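Long-range contacts in KLLA0A11308p (Kluyveromyces lactis, PDB 6AM0), which probably binds mRNA and promotes its decapping, this chain being the protein's N-terminal Sm-like domain: residues Y7-E12 with L57-L62; L31-A36 with P45-K50. All coordinates share one frame; numbering follows the deposited sequence.

Contact 1 (Y7-E12 with L57-L62); sequences YQIEIE and LKVLKL
The pairing of the last strand of an Sm-like domain with its first places I9 against V59 and I11 against L57, and the antiparallel ladder runs on into a beta bulge opposite Q8. E10 and K58 form the hydrogen-bonded pair of the regular part, E10 N to K58 O and K58 N to E10 O each spanning 2.9 Å, with both donors almost in line with the carbonyl they meet. One residue pair further the register slips: L60 N still reaches Q8 O at 2.9 Å, yet Q8 N turns to K61 O, so L60 and K61 together face Q8. That last bond, also 2.9 Å, comes from above the K61 carbonyl plane, 38° out of it. The backbone of L60, with psi near -57°, makes room for the extra residue, as in a classic bulge.

On the buried face I9 carries the packing with two branches. Its CD1, brought round by a bend at chi2 of -56°, lies 3.7 Å from CG2 of V59, while its CG2 meets CD1 of L57 at 4.0 Å. I11 CG2, two residues on from I9, meets the same L57 methyl, CD1, at 3.6 Å. V59 CG2 also stands near the edge of the Y7 ring. Elsewhere Q8 CB and K61 CB lie 3.5 Å apart, their side chains side by side, and E10 OE1 lies beside both methyls of L60, the two side chains crossing at an angle. L60 O is bonded by a basic side chain of another protein's chain, and E12 forms a salt bridge with R18 of the second subunit. The last strand lying antiparallel beside the first, within a strongly bent sheet, is characteristic of the Sm fold.

Contact 2 (L31-A36 with P45-K50); sequences LTLTDA and PVFKIK
Two reciprocal pairs of backbone bonds tie L31 to I49 and L33 to F47. L31 N reaches I49 O at 2.9 Å and I49 N returns to L31 O over the same distance; L33 N meets F47 O at 2.8 Å, in the carbonyl plane, while F47 N is tilted from the plane of the L33 carbonyl. Past the regular ladder, D35 N bonds P45 O at 3.0 Å from well above the carbonyl plane, 55° out of it. The chain turns its corner here, with D35 in a left-handed backbone conformation (phi 48°).

Side chains of L31, L33, F47 and I49 share one face. A methyl of L33, CD1, sits at the edge of the F47 ring, near its plane and 4.0 Å from CD2, the two side chains lying alongside and pointing the same way. With CG opposite the backbone N (chi1 175°), the F47 ring extends alongside L33. The CB of F47 meets CB of A36 at 3.8 Å, just beyond the corner. CD2 of L31 crosses to CG2 of I49, 3.7 Å away. On the reverse face the K48 chain runs beside T32, its CG 3.7 Å from T32 OG1, before its amine leads off to a weak hydrogen bond with the backbone of the bound peptide.

Strand 18-26 flanks strand 30-33 on the side away from strand 43-50, with T32 and T34 bonded to it through the backbone and T34 O also receiving the hydroxyl of T22. Strand 36-38, after the corner, pairs with strands 18-26 and 43-50, and L54 packs on L31 and I49.

How the contacts relate
Contact 2 is nested within the chain loop that contact 1 closes, and the two lie on opposite sides of the domain centre, about 12 Å apart between centres. Strand 18-26 joins them, pairing with strand 8-12 of contact 1 and with strand 30-33 of contact 2, so both belong to one curled antiparallel sheet. Their inward faces meet directly: I11 CG2 packs on L31 CD2 at 4.1 Å and I9 CB on L33 CD2 at 4.2 Å, making a continuous apolar interior. Outward they serve different partners. Contact 1 meets another protein's chain and the second subunit, whereas K48 of contact 2 approaches the bound peptide.

Contact 1 (Y7-E12 with L57-L62)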
ATOM      1  N   TYR D   7      14.587   6.972   5.625  1.00 92.37           N
ATOM      2  CA  TYR D   7      13.197   6.799   5.235  1.00 86.88           C
ATOM      3  C   TYR D   7      12.291   7.679   6.090  1.00 90.87           C
ATOM      4  O   TYR D   7      12.491   7.818   7.301  1.00 76.68           O
ATOM      5  CB  TYR D   7      12.794   5.330   5.368  1.00 78.82           C
ATOM      6  CG  TYR D   7      13.250   4.462   4.213  1.00 76.81           C
ATOM      7  CD1 TYR D   7      14.599   4.333   3.911  1.00 92.34           C
ATOM      8  CD2 TYR D   7      12.339   3.761   3.436  1.00 74.08           C
ATOM      9  CE1 TYR D   7      15.030   3.541   2.862  1.00 99.35           C
ATOM     10  CE2 TYR D   7      12.763   2.964   2.382  1.00 83.80           C
ATOM     11  CZ  TYR D   7      14.110   2.857   2.102  1.00 91.33           C
ATOM     12  OH  TYR D   7      14.543   2.069   1.060  1.00 85.89           O
ATOM     13  N   GLN D   8      11.268   8.247   5.456  1.00 93.81           N
ATOM     14  CA  GLN D   8      10.281   9.070   6.144  1.00 85.81           C
ATOM     15  C   GLN D   8       9.230   8.166   6.782  1.00 83.06           C
ATOM     16  O   GLN D   8       8.602   7.358   6.089  1.00 90.98           O
ATOM     17  CB  GLN D   8       9.648  10.044   5.155  1.00 90.54           C
ATOM     18  CG  GLN D   8       8.764  11.132   5.747  1.00100.99           C
ATOM     19  CD  GLN D   8       9.463  11.980   6.795  1.00 97.90           C
ATOM     20  OE1 GLN D   8      10.689  11.984   6.900  1.00 97.99           O
ATOM     21  NE2 GLN D   8       8.680  12.728   7.560  1.00115.24           N
ATOM     22  N   ILE D   9       9.024   8.304   8.092  1.00 84.30           N
ATOM     23  CA  ILE D   9       8.258   7.332   8.867  1.00 83.30           C
ATOM     24  C   ILE D   9       7.152   8.048   9.632  1.00 88.90           C
ATOM     25  O   ILE D   9       7.336   9.178  10.100  1.00 89.61           O
ATOM     26  CB  ILE D   9       9.169   6.544   9.836  1.00 85.41           C
ATOM     27  CG1 ILE D   9      10.315   5.871   9.077  1.00 89.54           C
ATOM     28  CG2 ILE D   9       8.379   5.505  10.624  1.00 84.36           C
ATOM     29  CD1 ILE D   9       9.859   4.955   7.965  1.00101.93           C
ATOM     30  N   GLU D  10       5.998   7.384   9.749  1.00 87.97           N
ATOM     31  CA  GLU D  10       4.876   7.851  10.554  1.00 82.36           C
ATOM     32  C   GLU D  10       4.350   6.682  11.377  1.00 88.15           C
ATOM     33  O   GLU D  10       4.066   5.613  10.829  1.00 94.78           O
ATOM     34  CB  GLU D  10       3.772   8.436   9.668  1.00 96.39           C
ATOM     35  CG  GLU D  10       2.816   9.379  10.380  1.00105.11           C
ATOM     36  CD  GLU D  10       2.021  10.233   9.412  1.00118.23           C
ATOM     37  OE1 GLU D  10       2.260  10.125   8.189  1.00115.24           O
ATOM     38  OE2 GLU D  10       1.161  11.015   9.871  1.00134.87           O
ATOM     39  N   ILE D  11       4.226   6.889  12.689  1.00 81.76           N
ATOM     40  CA  ILE D  11       3.876   5.848  13.646  1.00 88.71           C
ATOM     41  C   ILE D  11       2.665   6.316  14.443  1.00 96.78           C
ATOM     42  O   ILE D  11       2.335   7.503  14.473  1.00 96.78           O
ATOM     43  CB  ILE D  11       5.058   5.489  14.581  1.00 95.12           C
ATOM     44  CG1 ILE D  11       5.507   6.696  15.415  1.00 89.61           C
ATOM     45  CG2 ILE D  11       6.232   4.952  13.780  1.00 89.64           C
ATOM     46  CD1 ILE D  11       4.984   6.712  16.840  1.00100.62           C
ATOM     47  N   GLU D  12       2.006   5.368  15.104  1.00100.39           N
ATOM     48  CA  GLU D  12       0.776   5.655  15.829  1.00103.13           C
ATOM     49  C   GLU D  12       0.858   5.066  17.225  1.00 93.96           C
ATOM     50  O   GLU D  12       1.470   4.015  17.420  1.00102.25           O
ATOM     51  CB  GLU D  12      -0.446   5.065  15.123  1.00107.94           C
ATOM     52  CG  GLU D  12      -0.647   5.531  13.700  1.00122.89           C
ATOM     53  CD  GLU D  12      -1.974   5.077  13.134  1.00130.56           C
ATOM     54  OE1 GLU D  12      -2.736   4.407  13.871  1.00128.19           O
ATOM     55  OE2 GLU D  12      -2.294   5.479  11.992  1.00135.48           O
ATOM     56  N   LEU D  57       2.649   1.279  12.153  1.00 94.21           N
ATOM     57  CA  LEU D  57       3.710   2.056  11.529  1.00 91.44           C
ATOM     58  C   LEU D  57       3.517   2.020  10.018  1.00 98.86           C
ATOM     59  O   LEU D  57       3.210   0.966   9.456  1.00104.76           O
ATOM     60  CB  LEU D  57       5.091   1.504  11.921  1.00 91.09           C
ATOM     61  CG  LEU D  57       6.373   1.988  11.238  1.00 98.24           C
ATOM     62  CD1 LEU D  57       7.514   1.969  12.237  1.00110.41           C
ATOM     63  CD2 LEU D  57       6.730   1.128  10.033  1.00 96.20           C
ATOM     64  N   LYS D  58       3.714   3.161   9.360  1.00 95.70           N
ATOM     65  CA  LYS D  58       3.654   3.199   7.905  1.00 97.20           C
ATOM     66  C   LYS D  58       4.679   4.217   7.415  1.00 95.48           C
ATOM     67  O   LYS D  58       5.076   5.126   8.150  1.00 97.82           O
ATOM     68  CB  LYS D  58       2.224   3.493   7.425  1.00106.72           C
ATOM     69  CG  LYS D  58       1.881   2.882   6.069  1.00120.40           C
ATOM     70  CD  LYS D  58       0.862   3.692   5.288  1.00132.11           C
ATOM     71  CE  LYS D  58       0.746   3.184   3.858  1.00126.75           C
ATOM     72  NZ  LYS D  58      -0.359   3.854   3.121  1.00 98.65           N
ATOM     73  N   VAL D  59       5.102   4.065   6.158  1.00 85.65           N
ATOM     74  CA  VAL D  59       6.222   4.811   5.591  1.00 85.36           C
ATOM     75  C   VAL D  59       5.721   5.706   4.463  1.00 95.60           C
ATOM     76  O   VAL D  59       4.864   5.303   3.667  1.00103.97           O
ATOM     77  CB  VAL D  59       7.331   3.856   5.090  1.00 89.36           C
ATOM     78  CG1 VAL D  59       6.779   2.896   4.070  1.00102.25           C
ATOM     79  CG2 VAL D  59       8.489   4.632   4.494  1.00 96.20           C
ATOM     80  N   LEU D  60       6.257   6.929   4.401  1.00 83.42           N
ATOM     81  CA  LEU D  60       5.800   7.943   3.457  1.00 80.45           C
ATOM     82  C   LEU D  60       6.790   8.206   2.329  1.00 93.14           C
ATOM     83  O   LEU D  60       6.422   8.104   1.155  1.00 95.79           O
ATOM     84  CB  LEU D  60       5.519   9.254   4.201  1.00 71.48           C
ATOM     85  CG  LEU D  60       4.687   9.219   5.480  1.00 76.33           C
ATOM     86  CD1 LEU D  60       4.633  10.609   6.097  1.00 97.63           C
ATOM     87  CD2 LEU D  60       3.289   8.697   5.201  1.00 93.27           C
ATOM     88  N   LYS D  61       8.026   8.582   2.642  1.00 92.06           N
ATOM     89  CA  LYS D  61       8.985   8.973   1.622  1.00 95.55           C
ATOM     90  C   LYS D  61      10.252   8.132   1.716  1.00 91.64           C
ATOM     91  O   LYS D  61      10.561   7.537   2.752  1.00 87.81           O
ATOM     92  CB  LYS D  61       9.355  10.462   1.733  1.00 94.65           C
ATOM     93  CG  LYS D  61       8.181  11.412   1.915  1.00105.76           C
ATOM     94  CD  LYS D  61       7.809  12.101   0.609  1.00129.13           C
ATOM     95  CE  LYS D  61       6.959  13.341   0.858  1.00129.38           C
ATOM     96  NZ  LYS D  61       5.696  13.024   1.582  1.00132.81           N
ATOM     97  N   LEU D  62      10.972   8.093   0.608  1.00 97.04           N
ATOM     98  CA  LEU D  62      12.303   7.511   0.514  1.00 90.21           C
ATOM     99  C   LEU D  62      13.343   8.559   0.876  1.00 99.96           C
ATOM    100  O   LEU D  62      13.050   9.755   0.929  1.00105.38           O
ATOM    101  CB  LEU D  62      12.525   6.973  -0.898  1.00 92.87           C
ATOM    102  CG  LEU D  62      12.166   5.509  -1.176  1.00 93.72           C
ATOM    103  CD1 LEU D  62      10.764   5.176  -0.701  1.00 95.35           C
ATOM    104  CD2 LEU D  62      12.312   5.197  -2.660  1.00 88.93           C
TER

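Contact 2 (L31-A36 with P45-K50)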
ATOM      1  N   LEU D  31      13.265   2.263  18.396  1.00 77.29           N
ATOM      2  CA  LEU D  31      13.221   3.019  17.152  1.00 75.65           C
ATOM      3  C   LEU D  31      13.546   4.475  17.451  1.00 75.62           C
ATOM      4  O   LEU D  31      12.958   5.066  18.363  1.00 74.91           O
ATOM      5  CB  LEU D  31      11.839   2.905  16.501  1.00 88.72           C
ATOM      6  CG  LEU D  31      11.396   3.974  15.498  1.00 82.38           C
ATOM      7  CD1 LEU D  31      12.117   3.836  14.168  1.00 71.06           C
ATOM      8  CD2 LEU D  31       9.892   3.911  15.305  1.00 79.75           C
ATOM      9  N   THR D  32      14.476   5.047  16.687  1.00 72.12           N
ATOM     10  CA  THR D  32      14.913   6.425  16.873  1.00 84.25           C
ATOM     11  C   THR D  32      14.590   7.248  15.633  1.00 83.46           C
ATOM     12  O   THR D  32      14.815   6.803  14.506  1.00 76.65           O
ATOM     13  CB  THR D  32      16.419   6.497  17.165  1.00 82.16           C
ATOM     14  OG1 THR D  32      16.724   5.701  18.317  1.00 94.40           O
ATOM     15  CG2 THR D  32      16.855   7.937  17.415  1.00 70.63           C
ATOM     16  N   LEU D  33      14.071   8.454  15.856  1.00 77.52           N
ATOM     17  CA  LEU D  33      13.697   9.390  14.807  1.00 79.71           C
ATOM     18  C   LEU D  33      14.372  10.730  15.053  1.00 80.55           C
ATOM     19  O   LEU D  33      14.747  11.063  16.179  1.00 89.15           O
ATOM     20  CB  LEU D  33      12.176   9.596  14.747  1.00 82.91           C
ATOM     21  CG  LEU D  33      11.289   8.382  14.488  1.00 85.58           C
ATOM     22  CD1 LEU D  33       9.839   8.726  14.794  1.00 73.17           C
ATOM     23  CD2 LEU D  33      11.446   7.899  13.055  1.00 73.91           C
ATOM     24  N   THR D  34      14.523  11.500  13.980  1.00 73.47           N
ATOM     25  CA  THR D  34      14.974  12.879  14.058  1.00 82.17           C
ATOM     26  C   THR D  34      13.917  13.800  13.461  1.00 84.21           C
ATOM     27  O   THR D  34      13.136  13.393  12.588  1.00 89.27           O
ATOM     28  CB  THR D  34      16.319  13.086  13.342  1.00 82.72           C
ATOM     29  OG1 THR D  34      16.235  12.592  12.002  1.00 78.15           O
ATOM     30  CG2 THR D  34      17.436  12.365  14.081  1.00 95.78           C
ATOM     31  N   ASP D  35      13.899  15.034  13.981  1.00 92.69           N
ATOM     32  CA  ASP D  35      12.943  16.096  13.635  1.00104.02           C
ATOM     33  C   ASP D  35      11.496  15.596  13.663  1.00 94.47           C
ATOM     34  O   ASP D  35      10.693  15.866  12.770  1.00104.74           O
ATOM     35  CB  ASP D  35      13.307  16.780  12.305  1.00 94.66           C
ATOM     36  CG  ASP D  35      13.282  15.850  11.097  1.00108.86           C
ATOM     37  OD1 ASP D  35      12.265  15.172  10.841  1.00100.53           O
ATOM     38  OD2 ASP D  35      14.311  15.800  10.390  1.00134.93           O
ATOM     39  N   ALA D  36      11.157  14.885  14.735  1.00 82.29           N
ATOM     40  CA  ALA D  36       9.818  14.331  14.886  1.00 83.84           C
ATOM     41  C   ALA D  36       8.788  15.434  15.120  1.00 77.37           C
ATOM     42  O   ALA D  36       8.922  16.231  16.055  1.00 77.72           O
ATOM     43  CB  ALA D  36       9.792  13.327  16.034  1.00 78.81           C
ATOM     44  N   PRO D  45      14.047  17.346  18.059  1.00 72.58           N
ATOM     45  CA  PRO D  45      15.147  16.986  17.151  1.00 61.91           C
ATOM     46  C   PRO D  45      15.505  15.512  17.190  1.00 69.95           C
ATOM     47  O   PRO D  45      15.913  14.966  16.159  1.00 71.54           O
ATOM     48  CB  PRO D  45      16.310  17.860  17.642  1.00 48.33           C
ATOM     49  CG  PRO D  45      15.659  18.969  18.415  1.00 62.64           C
ATOM     50  CD  PRO D  45      14.468  18.334  19.064  1.00 65.22           C
ATOM     51  N   VAL D  46      15.374  14.851  18.340  1.00 78.27           N
ATOM     52  CA  VAL D  46      15.631  13.420  18.470  1.00 66.76           C
ATOM     53  C   VAL D  46      14.527  12.812  19.326  1.00 68.22           C
ATOM     54  O   VAL D  46      14.205  13.338  20.396  1.00 70.08           O
ATOM     55  CB  VAL D  46      17.014  13.129  19.091  1.00 59.34           C
ATOM     56  CG1 VAL D  46      17.187  11.638  19.328  1.00 77.35           C
ATOM     57  CG2 VAL D  46      18.123  13.644  18.197  1.00 49.66           C
ATOM     58  N   PHE D  47      13.951  11.704  18.859  1.00 67.37           N
ATOM     59  CA  PHE D  47      12.848  11.031  19.537  1.00 69.04           C
ATOM     60  C   PHE D  47      13.113   9.533  19.578  1.00 70.57           C
ATOM     61  O   PHE D  47      13.247   8.900  18.529  1.00 69.44           O
ATOM     62  CB  PHE D  47      11.527  11.326  18.821  1.00 72.62           C
ATOM     63  CG  PHE D  47      10.352  10.583  19.376  1.00 69.80           C
ATOM     64  CD1 PHE D  47       9.793  10.946  20.586  1.00 69.35           C
ATOM     65  CD2 PHE D  47       9.784   9.539  18.666  1.00 68.91           C
ATOM     66  CE1 PHE D  47       8.706  10.262  21.090  1.00 63.48           C
ATOM     67  CE2 PHE D  47       8.693   8.857  19.163  1.00 79.36           C
ATOM     68  CZ  PHE D  47       8.153   9.220  20.376  1.00 71.82           C
ATOM     69  N   LYS D  48      13.162   8.964  20.781  1.00 69.27           N
ATOM     70  CA  LYS D  48      13.425   7.542  20.978  1.00 64.73           C
ATOM     71  C   LYS D  48      12.183   6.873  21.556  1.00 70.07           C
ATOM     72  O   LYS D  48      11.643   7.329  22.571  1.00 73.85           O
ATOM     73  CB  LYS D  48      14.641   7.330  21.886  1.00 70.52           C
ATOM     74  CG  LYS D  48      15.946   7.842  21.273  1.00 71.96           C
ATOM     75  CD  LYS D  48      17.182   7.252  21.941  1.00 86.30           C
ATOM     76  CE  LYS D  48      17.631   8.072  23.139  1.00103.32           C
ATOM     77  NZ  LYS D  48      18.898   7.539  23.724  1.00 83.74           N
ATOM     78  N   ILE D  49      11.754   5.777  20.926  1.00 69.05           N
ATOM     79  CA  ILE D  49      10.505   5.100  21.260  1.00 70.04           C
ATOM     80  C   ILE D  49      10.740   3.596  21.285  1.00 73.68           C
ATOM     81  O   ILE D  49      11.616   3.074  20.591  1.00 78.35           O
ATOM     82  CB  ILE D  49       9.388   5.471  20.250  1.00 74.78           C
ATOM     83  CG1 ILE D  49       8.044   4.844  20.630  1.00 77.95           C
ATOM     84  CG2 ILE D  49       9.780   5.048  18.843  1.00 72.89           C
ATOM     85  CD1 ILE D  49       7.468   5.347  21.924  1.00 80.34           C
ATOM     86  N   LYS D  50       9.950   2.893  22.092  1.00 74.24           N
ATOM     87  CA  LYS D  50      10.076   1.450  22.231  1.00 87.06           C
ATOM     88  C   LYS D  50       8.963   0.752  21.462  1.00 90.65           C
ATOM     89  O   LYS D  50       7.831   1.243  21.403  1.00102.26           O
ATOM     90  CB  LYS D  50      10.022   1.043  23.704  1.00 96.89           C
ATOM     91  CG  LYS D  50      10.608   2.086  24.640  1.00 98.55           C
ATOM     92  CD  LYS D  50      10.434   1.694  26.100  1.00114.84           C
ATOM     93  CE  LYS D  50      11.387   0.577  26.492  1.00109.82           C
ATOM     94  NZ  LYS D  50      12.806   0.921  26.199  1.00 99.71           N
TER